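Local atomic coordinates of putative beta-glucosidase (PDB entry 5WAB), a protein that hydrolyses beta-glucosidic linkages as a family 3 glycoside hydrolase and probably also releases terminal arabinopyranosyl units from ginsenosides. Residues F184-I187 against V188-Q192; D128-L131 against A132-A136; A75-S78 against S79-N82; N170-Q173 against R174-R177; G118-C121 against F122-W125. All blocks are in the same frame, centred on the assembly; numbering follows the deposited sequence.

Interaction 1 (F184-I187 against V188-Q192); sequences FEHI and VKTAQ
Glu-185 and Lys-189, one helical turn apart, satisfy each other's charge through a salt bridge, OE2 of Glu-185 to NZ of Lys-189 at 2.6 Å. The carboxylate takes the ammonium on the anti lone pair of OE2, while Arg-625 makes a second salt bridge to the same oxygen, so two cations share it. CG of Glu-185 points away from the backbone N, on the carbonyl side (chi1 -179°), and the extended chain beyond lets the acid meet the equally extended lysine. A glutamine here would probably leave Lys-189 and Arg-625 without the negative charge that brings them together.

Beneath the side chains runs the backbone bonding of the last turns of helix 182-190, in the enzyme's TIM-barrel-like domain: N of Val-188 to O of Phe-184, and N of Lys-189 to O of Glu-185. The carbonyl O of His-186 is gripped twice, by N of Thr-190 at 2.8 Å and by OG1 of Thr-190 at 2.9 Å, the donors arriving from opposite faces of the carbonyl plane. CB of Thr-190 makes a CH-pi contact over the His-186 ring, 4.2 Å from its centroid, and the ring also stacks with His-134. At the helix end, N of Ala-191 reaches O of Ile-187 weakly.

Interaction 2 (D128-L131 against A132-A136); sequences DPYL and AGHEA
The carbonyl O of Tyr-130 accepts two bonds from His-134: the backbone N donates at 3.0 Å with its N-H nearly straight, and ring ND1, also at 3.0 Å, donates at a more bent 131°. The carbonyl oxygen is tilted from the imidazole plane, so this second bond is the less well aligned of the two. A water that donates to O of Pro-129 touches the imidazole edge in its plane, a weak contact to ND1.

Just before the first turn, Asp-128 is the N-cap of helix 129-144, its OD2 accepting from N of Leu-131 at 3.0 Å, while its other oxygen, OD1, is taken by Arg-529 and Tyr-528. This is the classic way to begin a helix: an acidic side chain meets a backbone N-H of the first turn, where its charge would probably also suit the helix dipole.

The packing rests on a face-to-face stack of the Tyr-130 and His-134 rings, centroids 3.6 Å apart and planes 15° from parallel. With chi1 at -176°, the phenol of Tyr-130 swings along the helix until CZ lies over the centre of the imidazole. His-134 also stacks with His-186; a serine in place of Tyr-130 would probably cost His-134 its stacking partner on this face, leaving the ring held by its ND1 bond and by His-186. On another side of the helix, CG of Leu-131 rests 3.5 Å from OE1 of Glu-135.

Interaction 3 (A75-S78 against S79-N82); sequences AGLS and SSWN
Ser-80 turns its hydroxyl back on the carbonyl of Leu-77, and OG donates to O of Leu-77 at 2.7 Å, nearly in line with the C=O bond. The torsion explains the reach: OG of Ser-80 stands between its own backbone N and carbonyl carbon (chi1 65°), the position from which it can swing back over the turn. The backbone N of Ser-80 donates to the same oxygen at 3.1 Å, but from well above the carbonyl plane, so one acceptor is held by two donors of a single residue on different lines of approach.

Ser-79 is oriented otherwise. Its OG lies beside its backbone N, near O of Gly-76, while its N makes the firmer bond to that oxygen at 2.9 Å. Whether the hydroxyl proton also goes there is unsettled, since Ser-315 offers a weak alternative.

The Trp-81 indole extends from the far end of the turn, and its CD1 comes within 3.3 Å of O of Ser-78, meeting it obliquely. Its NE1 bonds to O of Lys-493, and Phe-605 packs against the ring edge-to-face, which ties the indole to other parts of the fold. OG of Ser-78 reaches back along the chain to bond O of Ala-74.

Residues Leu-77 to Ser-80 form a type I beta turn at the end of the short helix, with the Ser-80 hydroxyl reinforcing its backbone bond. Asn-82 then serves as the N-cap of helix 83-99, its OD1 accepting from N of Leu-85, so the segment is a tight link between helix 74-77 and helix 83-99, ended by an N-cap, in the N-terminal, TIM-barrel-like domain.

Interaction 4 (N170-Q173 against R174-R177); sequences NISQ and RALR
A chi1 of 73° sets OG of Ser-172 between its backbone N and carbonyl carbon, and from there the hydroxyl oxygen turns toward the first turn of the helix to accept from N of Ala-175 at 3.2 Å, with a nearly straight N-H (163°). In Ile-171 the branches divide the work: CG2, anti to the backbone N, presses on the helix, while CG1 lies beside that N and carries CD1 toward Leu-176.

The result illustrates a serine N-cap with a hydrophobic staple, Ile-171 just before the cap packing on Leu-176 in the helix. Ser-172 satisfies an N-H that the helix itself cannot, and its own carbonyl O takes N of Leu-176 at 3.0 Å to open the regular i to i+4 pattern. Next in line, O of Gln-173 accepts from N of Arg-177 at 2.8 Å. Ile-171 CG2 touches CB of Ala-175 at 3.6 Å and CG of Leu-176 at 3.7 Å, the isoleucine and leucine side chains crossing at about a right angle. On another side of Leu-176, its CD1 lies 3.6 Å from OE1 of Gln-173, whose chain bends at chi2.

Helix 173-180 follows strand 168-170 here and packs on helix 212-222, where Trp-213 meets Gln-173, Leu-176 and Arg-177. Arg-177 adds a salt bridge to Glu-222 of that helix and a cation-pi contact with Trp-630, in strand 628-631.

Interaction 5 (G118-C121 against F122-W125); sequences GGRC and FEYW
Arg-120 folds back on itself, bent at chi2 and chi3, and the double bend lays its guanidinium beside the carboxylate of Glu-123, three residues on. The grip is side-on: NE donates to OE1 of Glu-123 at 2.8 Å, and NH2 to OE2 of Glu-123 at 3.2 Å. Both oxygens lie practically in the guanidinium plane, yet each is met from above the carboxylate plane, because the two flat groups are turned 46° apart. Glu-123 contributes by the opposite conformation, an extended chain running alongside the arginine and pointing the same way. Its OE2 also has a salt bridge to Lys-153, so two cations share the acid.

Tyr-124 lies across the base of the arginine. Its ring face receives O of Arg-120, 3.4 Å from CD2 of Tyr-124, and CE2 meets CB of Arg-120 at 3.5 Å; the phenol OH stands over the guanidinium face and hydrogen-bonds with His-154. Phe-122 takes the unusual chi1 of 79°, bringing its ring edge toward O of Gly-119, 3.7 Å from CD1 of Phe-122.

Two i to i+3 backbone bonds, of a short 3-10 turn after the type I turn from Gly-118 to Cys-121, hold the chain: N of Glu-123 to O of Arg-120 at 3.0 Å, and N of Tyr-124 to O of Cys-121 at 3.2 Å. NH2 of Arg-120 also binds a glycerol, probably from the crystallisation liquor.

This loop joins strand 102-106 of the parallel sheet to helix 129-144. Arg-120 rests on Lys-153 and His-154 of strand 149-155, and Trp-125 packs between helices 74-77 and 129-144.

How the interactions relate
Helix 129-144 is the common support: interaction 2 lies on it, and interactions 1, 3 and 5 all touch it. His-134 of interaction 2 stacks on His-186 of interaction 1, joining two helices, while Glu-135 approaches Trp-81 of interaction 3 and Ala-136 packs on Trp-125 of interaction 5. Interactions 2 and 3 are buried. In interaction 3 serine hydroxyls serve backbone carbonyls, whereas interaction 2 mixes a cap with stacked rings. Interactions 1, 4 and 5 are partly buried; salt bridges carry 1 and 5, and 4, farthest from the chain centre, relies on a serine cap and aliphatic packing, touching none of the others.

Interaction 1 (F184-I187 against V188-Q192)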
loop_
_atom_site.group_PDB
_atom_site.type_symbol
_atom_site.label_atom_id
_atom_site.label_comp_id
_atom_site.label_asym_id
_atom_site.label_seq_id
_atom_site.Cartn_x
_atom_site.Cartn_y
_atom_site.Cartn_z
ATOM N N PHE A 184 -10.303 -0.867 -0.219
ATOM C CA PHE A 184 -11.204 0.225 0.132
ATOM C C PHE A 184 -12.335 -0.272 1.025
ATOM O O PHE A 184 -12.664 0.352 2.041
ATOM C CB PHE A 184 -11.764 0.876 -1.133
ATOM C CG PHE A 184 -10.761 1.699 -1.912
ATOM C CD1 PHE A 184 -10.431 2.980 -1.497
ATOM C CD2 PHE A 184 -10.185 1.211 -3.082
ATOM C CE1 PHE A 184 -9.529 3.758 -2.215
ATOM C CE2 PHE A 184 -9.282 1.984 -3.808
ATOM C CZ PHE A 184 -8.953 3.266 -3.366
ATOM N N GLU A 185 -12.940 -1.405 0.658
ATOM C CA GLU A 185 -14.076 -1.927 1.410
ATOM C C GLU A 185 -13.701 -2.244 2.854
ATOM O O GLU A 185 -14.434 -1.886 3.783
ATOM C CB GLU A 185 -14.639 -3.167 0.709
ATOM C CG GLU A 185 -15.860 -3.769 1.406
ATOM C CD GLU A 185 -16.235 -5.148 0.876
ATOM O OE1 GLU A 185 -15.471 -5.717 0.066
ATOM O OE2 GLU A 185 -17.294 -5.670 1.289
ATOM N N HIS A 186 -12.539 -2.869 3.070
ATOM C CA HIS A 186 -12.154 -3.268 4.421
ATOM C C HIS A 186 -11.903 -2.062 5.316
ATOM O O HIS A 186 -12.275 -2.070 6.493
ATOM C CB HIS A 186 -10.908 -4.153 4.386
ATOM C CG HIS A 186 -10.407 -4.532 5.745
ATOM N ND1 HIS A 186 -11.031 -5.472 6.537
ATOM C CD2 HIS A 186 -9.369 -4.055 6.474
ATOM C CE1 HIS A 186 -10.383 -5.576 7.683
ATOM N NE2 HIS A 186 -9.373 -4.726 7.671
ATOM N N ILE A 187 -11.231 -1.041 4.798
ATOM C CA ILE A 187 -10.941 0.131 5.616
ATOM C C ILE A 187 -12.216 0.917 5.916
ATOM O O ILE A 187 -12.389 1.441 7.025
ATOM C CB ILE A 187 -9.869 0.976 4.912
ATOM C CG1 ILE A 187 -8.599 0.120 4.753
ATOM C CG2 ILE A 187 -9.590 2.234 5.691
ATOM C CD1 ILE A 187 -7.463 0.799 4.012
ATOM N N VAL A 188 -13.142 0.981 4.956
ATOM C CA VAL A 188 -14.407 1.679 5.181
ATOM C C VAL A 188 -15.231 0.964 6.243
ATOM O O VAL A 188 -15.867 1.599 7.092
ATOM C CB VAL A 188 -15.189 1.813 3.859
ATOM C CG1 VAL A 188 -16.657 2.096 4.129
ATOM C CG2 VAL A 188 -14.605 2.916 2.987
ATOM N N LYS A 189 -15.256 -0.367 6.199
ATOM C CA LYS A 189 -16.064 -1.113 7.153
ATOM C C LYS A 189 -15.366 -1.259 8.503
ATOM O O LYS A 189 -16.024 -1.218 9.548
ATOM C CB LYS A 189 -16.425 -2.480 6.577
ATOM C CG LYS A 189 -17.450 -2.407 5.465
ATOM C CD LYS A 189 -17.712 -3.771 4.873
ATOM C CE LYS A 189 -18.839 -3.716 3.867
ATOM N NZ LYS A 189 -18.993 -5.002 3.130
ATOM N N THR A 190 -14.042 -1.432 8.519
ATOM C CA THR A 190 -13.363 -1.663 9.793
ATOM C C THR A 190 -13.112 -0.350 10.511
ATOM O O THR A 190 -13.476 -0.192 11.682
ATOM C CB THR A 190 -12.061 -2.424 9.585
ATOM O OG1 THR A 190 -12.361 -3.664 8.939
ATOM C CG2 THR A 190 -11.378 -2.693 10.937
ATOM N N ALA A 191 -12.483 0.593 9.835
ATOM C CA ALA A 191 -12.419 1.928 10.377
ATOM C C ALA A 191 -13.526 2.677 9.651
ATOM O O ALA A 191 -14.449 2.056 9.122
ATOM C CB ALA A 191 -11.025 2.532 10.177
ATOM N N GLN A 192 -13.426 3.970 9.563
ATOM C CA GLN A 192 -14.464 4.721 8.877
ATOM C C GLN A 192 -13.804 6.037 8.536
ATOM O O GLN A 192 -13.889 6.998 9.313
ATOM C CB GLN A 192 -15.723 4.917 9.731
ATOM C CG GLN A 192 -16.758 3.780 9.664
ATOM C CD GLN A 192 -17.624 3.821 8.397
ATOM O OE1 GLN A 192 -17.664 4.827 7.682
ATOM N NE2 GLN A 192 -18.319 2.718 8.119
#

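Interaction 2 (D128-L131 against A132-A136)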
loop_
_atom_site.group_PDB
_atom_site.type_symbol
_atom_site.label_atom_id
_atom_site.label_comp_id
_atom_site.label_asym_id
_atom_site.label_seq_id
_atom_site.Cartn_x
_atom_site.Cartn_y
_atom_site.Cartn_z
ATOM N N ASP A 128 -1.664 -7.053 -3.558
ATOM C CA ASP A 128 -2.712 -7.913 -3.040
ATOM C C ASP A 128 -3.743 -7.087 -2.293
ATOM O O ASP A 128 -3.366 -6.241 -1.471
ATOM C CB ASP A 128 -2.128 -8.975 -2.110
ATOM C CG ASP A 128 -3.191 -9.898 -1.559
ATOM O OD1 ASP A 128 -3.668 -10.745 -2.342
ATOM O OD2 ASP A 128 -3.563 -9.773 -0.370
ATOM N N PRO A 129 -5.042 -7.289 -2.539
ATOM C CA PRO A 129 -6.038 -6.448 -1.849
ATOM C C PRO A 129 -6.112 -6.684 -0.347
ATOM O O PRO A 129 -6.261 -5.717 0.412
ATOM C CB PRO A 129 -7.348 -6.809 -2.562
ATOM C CG PRO A 129 -7.116 -8.177 -3.119
ATOM C CD PRO A 129 -5.662 -8.233 -3.486
ATOM N N TYR A 130 -5.991 -7.933 0.114
ATOM C CA TYR A 130 -6.101 -8.206 1.547
ATOM C C TYR A 130 -4.974 -7.540 2.322
ATOM O O TYR A 130 -5.199 -6.942 3.379
ATOM C CB TYR A 130 -6.088 -9.711 1.807
ATOM C CG TYR A 130 -6.305 -10.090 3.258
ATOM C CD1 TYR A 130 -5.247 -10.092 4.159
ATOM C CD2 TYR A 130 -7.551 -10.486 3.720
ATOM C CE1 TYR A 130 -5.427 -10.447 5.485
ATOM C CE2 TYR A 130 -7.737 -10.851 5.049
ATOM C CZ TYR A 130 -6.671 -10.826 5.927
ATOM O OH TYR A 130 -6.843 -11.180 7.250
ATOM N N LEU A 131 -3.743 -7.670 1.827
ATOM C CA LEU A 131 -2.601 -7.075 2.509
ATOM C C LEU A 131 -2.719 -5.557 2.561
ATOM O O LEU A 131 -2.466 -4.941 3.604
ATOM C CB LEU A 131 -1.312 -7.487 1.802
ATOM C CG LEU A 131 0.006 -7.018 2.417
ATOM C CD1 LEU A 131 0.237 -7.670 3.776
ATOM C CD2 LEU A 131 1.172 -7.291 1.472
ATOM N N ALA A 132 -3.111 -4.935 1.447
ATOM C CA ALA A 132 -3.227 -3.480 1.418
ATOM C C ALA A 132 -4.277 -2.987 2.409
ATOM O O ALA A 132 -4.059 -1.996 3.116
ATOM C CB ALA A 132 -3.556 -3.010 0.000
ATOM N N GLY A 133 -5.419 -3.672 2.479
ATOM C CA GLY A 133 -6.477 -3.234 3.374
ATOM C C GLY A 133 -6.117 -3.432 4.835
ATOM O O GLY A 133 -6.337 -2.547 5.667
ATOM N N HIS A 134 -5.561 -4.598 5.168
ATOM C CA HIS A 134 -5.230 -4.890 6.557
ATOM C C HIS A 134 -3.952 -4.207 7.032
ATOM O O HIS A 134 -3.680 -4.211 8.238
ATOM C CB HIS A 134 -5.135 -6.401 6.762
ATOM C CG HIS A 134 -6.460 -7.095 6.700
ATOM N ND1 HIS A 134 -7.241 -7.113 5.564
ATOM C CD2 HIS A 134 -7.153 -7.777 7.642
ATOM C CE1 HIS A 134 -8.354 -7.781 5.807
ATOM N NE2 HIS A 134 -8.323 -8.199 7.059
ATOM N N GLU A 135 -3.179 -3.609 6.127
ATOM C CA GLU A 135 -2.047 -2.779 6.523
ATOM C C GLU A 135 -2.437 -1.310 6.624
ATOM O O GLU A 135 -2.279 -0.687 7.679
ATOM C CB GLU A 135 -0.895 -2.951 5.533
ATOM C CG GLU A 135 -0.118 -4.231 5.721
ATOM C CD GLU A 135 1.104 -4.284 4.842
ATOM O OE1 GLU A 135 0.997 -3.898 3.659
ATOM O OE2 GLU A 135 2.172 -4.692 5.340
ATOM N N ALA A 136 -2.959 -0.747 5.533
ATOM C CA ALA A 136 -3.205 0.688 5.489
ATOM C C ALA A 136 -4.291 1.134 6.458
ATOM O O ALA A 136 -4.377 2.333 6.753
ATOM C CB ALA A 136 -3.566 1.111 4.068
HETATM O O HOH W 1 -8.314 -5.841 2.603
#

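Interaction 3 (A75-S78 against S79-N82)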
loop_
_atom_site.group_PDB
_atom_site.type_symbol
_atom_site.label_atom_id
_atom_site.label_comp_id
_atom_site.label_asym_id
_atom_site.label_seq_id
_atom_site.Cartn_x
_atom_site.Cartn_y
_atom_site.Cartn_z
ATOM N N ALA A 75 5.549 1.883 0.087
ATOM C CA ALA A 75 6.262 0.812 -0.608
ATOM C C ALA A 75 7.287 0.147 0.297
ATOM O O ALA A 75 7.637 -1.021 0.089
ATOM C CB ALA A 75 6.942 1.343 -1.866
ATOM N N GLY A 76 7.801 0.883 1.277
ATOM C CA GLY A 76 8.677 0.320 2.281
ATOM C C GLY A 76 7.904 -0.210 3.469
ATOM O O GLY A 76 8.100 -1.357 3.879
ATOM N N LEU A 77 7.007 0.613 4.021
ATOM C CA LEU A 77 6.298 0.230 5.238
ATOM C C LEU A 77 5.424 -0.999 5.035
ATOM O O LEU A 77 5.165 -1.729 5.998
ATOM C CB LEU A 77 5.448 1.400 5.748
ATOM C CG LEU A 77 4.932 1.277 7.186
ATOM C CD1 LEU A 77 6.087 0.960 8.127
ATOM C CD2 LEU A 77 4.246 2.554 7.626
ATOM N N SER A 78 5.000 -1.267 3.803
ATOM C CA SER A 78 4.235 -2.472 3.518
ATOM C C SER A 78 5.035 -3.745 3.727
ATOM O O SER A 78 4.442 -4.826 3.770
ATOM C CB SER A 78 3.714 -2.429 2.086
ATOM O OG SER A 78 4.783 -2.326 1.158
ATOM N N SER A 79 6.358 -3.652 3.845
ATOM C CA SER A 79 7.166 -4.824 4.146
ATOM C C SER A 79 7.015 -5.289 5.588
ATOM O O SER A 79 7.428 -6.408 5.905
ATOM C CB SER A 79 8.636 -4.525 3.844
ATOM O OG SER A 79 8.792 -4.017 2.528
ATOM N N SER A 80 6.444 -4.459 6.461
ATOM C CA SER A 80 6.368 -4.770 7.886
ATOM C C SER A 80 5.300 -5.806 8.214
ATOM O O SER A 80 5.465 -6.563 9.176
ATOM C CB SER A 80 6.095 -3.494 8.680
ATOM O OG SER A 80 4.817 -2.980 8.347
ATOM N N TRP A 81 4.198 -5.835 7.456
ATOM C CA TRP A 81 3.052 -6.698 7.762
ATOM C C TRP A 81 2.622 -6.528 9.218
ATOM O O TRP A 81 2.233 -7.482 9.890
ATOM C CB TRP A 81 3.366 -8.167 7.449
ATOM C CG TRP A 81 3.617 -8.455 5.984
ATOM C CD1 TRP A 81 4.481 -7.796 5.156
ATOM C CD2 TRP A 81 3.032 -9.503 5.194
ATOM N NE1 TRP A 81 4.452 -8.349 3.900
ATOM C CE2 TRP A 81 3.574 -9.401 3.897
ATOM C CE3 TRP A 81 2.097 -10.509 5.455
ATOM C CZ2 TRP A 81 3.212 -10.266 2.866
ATOM C CZ3 TRP A 81 1.743 -11.370 4.429
ATOM C CH2 TRP A 81 2.298 -11.241 3.151
ATOM N N ASN A 82 2.692 -5.290 9.706
ATOM C CA ASN A 82 2.555 -4.976 11.128
ATOM C C ASN A 82 1.527 -3.870 11.300
ATOM O O ASN A 82 1.880 -2.686 11.394
ATOM C CB ASN A 82 3.899 -4.562 11.736
ATOM C CG ASN A 82 3.871 -4.524 13.257
ATOM O OD1 ASN A 82 2.801 -4.471 13.872
ATOM N ND2 ASN A 82 5.052 -4.540 13.871
#

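Interaction 4 (N170-Q173 against R174-R177)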
loop_
_atom_site.group_PDB
_atom_site.type_symbol
_atom_site.label_atom_id
_atom_site.label_comp_id
_atom_site.label_asym_id
_atom_site.label_seq_id
_atom_site.Cartn_x
_atom_site.Cartn_y
_atom_site.Cartn_z
ATOM N N ASN A 170 -10.988 0.024 -18.130
ATOM C CA ASN A 170 -12.086 -0.869 -18.478
ATOM C C ASN A 170 -11.862 -2.198 -17.767
ATOM O O ASN A 170 -10.967 -2.971 -18.133
ATOM C CB ASN A 170 -12.185 -1.036 -19.993
ATOM C CG ASN A 170 -12.501 0.271 -20.699
ATOM O OD1 ASN A 170 -13.176 1.136 -20.141
ATOM N ND2 ASN A 170 -12.009 0.427 -21.926
ATOM N N ILE A 171 -12.678 -2.456 -16.751
ATOM C CA ILE A 171 -12.454 -3.529 -15.792
ATOM C C ILE A 171 -13.732 -4.340 -15.657
ATOM O O ILE A 171 -14.832 -3.777 -15.622
ATOM C CB ILE A 171 -12.048 -2.959 -14.416
ATOM C CG1 ILE A 171 -10.962 -1.894 -14.573
ATOM C CG2 ILE A 171 -11.594 -4.075 -13.480
ATOM C CD1 ILE A 171 -10.601 -1.216 -13.280
ATOM N N SER A 172 -13.591 -5.661 -15.588
ATOM C CA SER A 172 -14.748 -6.504 -15.320
ATOM C C SER A 172 -15.210 -6.323 -13.877
ATOM O O SER A 172 -14.460 -5.870 -13.007
ATOM C CB SER A 172 -14.424 -7.973 -15.565
ATOM O OG SER A 172 -13.591 -8.458 -14.535
ATOM N N GLN A 173 -16.463 -6.710 -13.624
ATOM C CA GLN A 173 -17.016 -6.588 -12.279
ATOM C C GLN A 173 -16.270 -7.462 -11.278
ATOM O O GLN A 173 -15.947 -7.003 -10.176
ATOM C CB GLN A 173 -18.506 -6.918 -12.292
ATOM C CG GLN A 173 -19.321 -5.803 -12.919
ATOM C CD GLN A 173 -19.083 -4.472 -12.225
ATOM O OE1 GLN A 173 -18.628 -3.509 -12.842
ATOM N NE2 GLN A 173 -19.404 -4.409 -10.934
ATOM N N ARG A 174 -15.966 -8.711 -11.646
ATOM C CA ARG A 174 -15.194 -9.574 -10.751
ATOM C C ARG A 174 -13.878 -8.924 -10.350
ATOM O O ARG A 174 -13.517 -8.909 -9.168
ATOM C CB ARG A 174 -14.926 -10.929 -11.404
ATOM C CG ARG A 174 -15.999 -11.962 -11.174
ATOM C CD ARG A 174 -15.475 -13.357 -11.478
ATOM N NE ARG A 174 -14.458 -13.812 -10.530
ATOM C CZ ARG A 174 -13.587 -14.789 -10.780
ATOM N NH1 ARG A 174 -13.602 -15.411 -11.951
ATOM N NH2 ARG A 174 -12.691 -15.144 -9.867
ATOM N N ALA A 175 -13.139 -8.389 -11.324
ATOM C CA ALA A 175 -11.846 -7.797 -11.007
ATOM C C ALA A 175 -12.006 -6.570 -10.121
ATOM O O ALA A 175 -11.214 -6.362 -9.193
ATOM C CB ALA A 175 -11.090 -7.460 -12.295
ATOM N N LEU A 176 -13.040 -5.761 -10.371
ATOM C CA LEU A 176 -13.331 -4.633 -9.488
ATOM C C LEU A 176 -13.654 -5.115 -8.077
ATOM O O LEU A 176 -13.103 -4.608 -7.094
ATOM C CB LEU A 176 -14.492 -3.813 -10.053
ATOM C CG LEU A 176 -14.194 -2.794 -11.150
ATOM C CD1 LEU A 176 -15.483 -2.246 -11.689
ATOM C CD2 LEU A 176 -13.313 -1.667 -10.624
ATOM N N ARG A 177 -14.536 -6.112 -7.963
ATOM C CA ARG A 177 -14.990 -6.565 -6.652
ATOM C C ARG A 177 -13.898 -7.306 -5.888
ATOM O O ARG A 177 -13.830 -7.209 -4.658
ATOM C CB ARG A 177 -16.218 -7.459 -6.809
ATOM C CG ARG A 177 -17.439 -6.757 -7.362
ATOM C CD ARG A 177 -18.025 -5.831 -6.334
ATOM N NE ARG A 177 -19.298 -5.274 -6.776
ATOM C CZ ARG A 177 -20.107 -4.566 -5.997
ATOM N NH1 ARG A 177 -19.770 -4.334 -4.734
ATOM N NH2 ARG A 177 -21.252 -4.100 -6.477
#

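Interaction 5 (G118-C121 against F122-W125)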
loop_
_atom_site.group_PDB
_atom_site.type_symbol
_atom_site.label_atom_id
_atom_site.label_comp_id
_atom_site.label_asym_id
_atom_site.label_seq_id
_atom_site.Cartn_x
_atom_site.Cartn_y
_atom_site.Cartn_z
ATOM N N GLY A 118 4.013 1.287 -12.358
ATOM C CA GLY A 118 3.156 2.394 -11.973
ATOM C C GLY A 118 3.889 3.484 -11.217
ATOM O O GLY A 118 4.567 3.211 -10.225
ATOM N N GLY A 119 3.749 4.728 -11.677
ATOM C CA GLY A 119 4.534 5.819 -11.123
ATOM C C GLY A 119 4.282 6.097 -9.652
ATOM O O GLY A 119 5.163 6.612 -8.961
ATOM N N ARG A 120 3.084 5.775 -9.150
ATOM C CA ARG A 120 2.734 6.033 -7.756
ATOM C C ARG A 120 2.899 4.811 -6.853
ATOM O O ARG A 120 2.441 4.847 -5.706
ATOM C CB ARG A 120 1.283 6.513 -7.654
ATOM C CG ARG A 120 0.970 7.823 -8.339
ATOM C CD ARG A 120 1.568 9.035 -7.649
ATOM N NE ARG A 120 0.891 9.400 -6.406
ATOM C CZ ARG A 120 -0.320 9.950 -6.338
ATOM N NH1 ARG A 120 -1.019 10.191 -7.445
ATOM N NH2 ARG A 120 -0.837 10.264 -5.156
ATOM N N CYS A 121 3.568 3.751 -7.318
ATOM C CA CYS A 121 3.718 2.549 -6.495
ATOM C C CYS A 121 4.411 2.834 -5.164
ATOM O O CYS A 121 4.164 2.129 -4.177
ATOM C CB CYS A 121 4.473 1.462 -7.270
ATOM S SG CYS A 121 3.466 0.521 -8.466
ATOM N N PHE A 122 5.281 3.848 -5.112
ATOM C CA PHE A 122 6.009 4.142 -3.882
ATOM C C PHE A 122 5.074 4.580 -2.761
ATOM O O PHE A 122 5.410 4.406 -1.580
ATOM C CB PHE A 122 7.071 5.220 -4.135
ATOM C CG PHE A 122 6.521 6.610 -4.183
ATOM C CD1 PHE A 122 5.900 7.076 -5.324
ATOM C CD2 PHE A 122 6.642 7.457 -3.099
ATOM C CE1 PHE A 122 5.397 8.357 -5.380
ATOM C CE2 PHE A 122 6.140 8.738 -3.148
ATOM C CZ PHE A 122 5.517 9.187 -4.288
ATOM N N GLU A 123 3.899 5.114 -3.119
ATOM C CA GLU A 123 2.918 5.663 -2.195
ATOM C C GLU A 123 1.791 4.683 -1.883
ATOM O O GLU A 123 0.933 4.991 -1.050
ATOM C CB GLU A 123 2.344 6.945 -2.820
ATOM C CG GLU A 123 1.590 7.919 -1.935
ATOM C CD GLU A 123 1.286 9.212 -2.691
ATOM O OE1 GLU A 123 1.903 9.416 -3.755
ATOM O OE2 GLU A 123 0.429 10.009 -2.252
ATOM N N TYR A 124 1.788 3.504 -2.510
ATOM C CA TYR A 124 0.783 2.468 -2.284
ATOM C C TYR A 124 1.399 1.286 -1.539
ATOM O O TYR A 124 2.601 1.246 -1.274
ATOM C CB TYR A 124 0.153 2.021 -3.608
ATOM C CG TYR A 124 -0.453 3.151 -4.413
ATOM C CD1 TYR A 124 -0.951 4.284 -3.787
ATOM C CD2 TYR A 124 -0.522 3.085 -5.801
ATOM C CE1 TYR A 124 -1.495 5.313 -4.514
ATOM C CE2 TYR A 124 -1.066 4.111 -6.537
ATOM C CZ TYR A 124 -1.552 5.220 -5.886
ATOM O OH TYR A 124 -2.095 6.242 -6.611
ATOM N N TRP A 125 0.562 0.295 -1.223
ATOM C CA TRP A 125 0.940 -0.738 -0.263
ATOM C C TRP A 125 1.272 -2.092 -0.892
ATOM O O TRP A 125 2.326 -2.656 -0.590
ATOM C CB TRP A 125 -0.166 -0.880 0.788
ATOM C CG TRP A 125 -0.257 0.341 1.660
ATOM C CD1 TRP A 125 -0.895 1.508 1.359
ATOM C CD2 TRP A 125 0.300 0.519 2.970
ATOM N NE1 TRP A 125 -0.763 2.402 2.390
ATOM C CE2 TRP A 125 -0.036 1.820 3.394
ATOM C CE3 TRP A 125 1.048 -0.294 3.824
ATOM C CZ2 TRP A 125 0.349 2.326 4.634
ATOM C CZ3 TRP A 125 1.435 0.213 5.056
ATOM C CH2 TRP A 125 1.084 1.507 5.449
#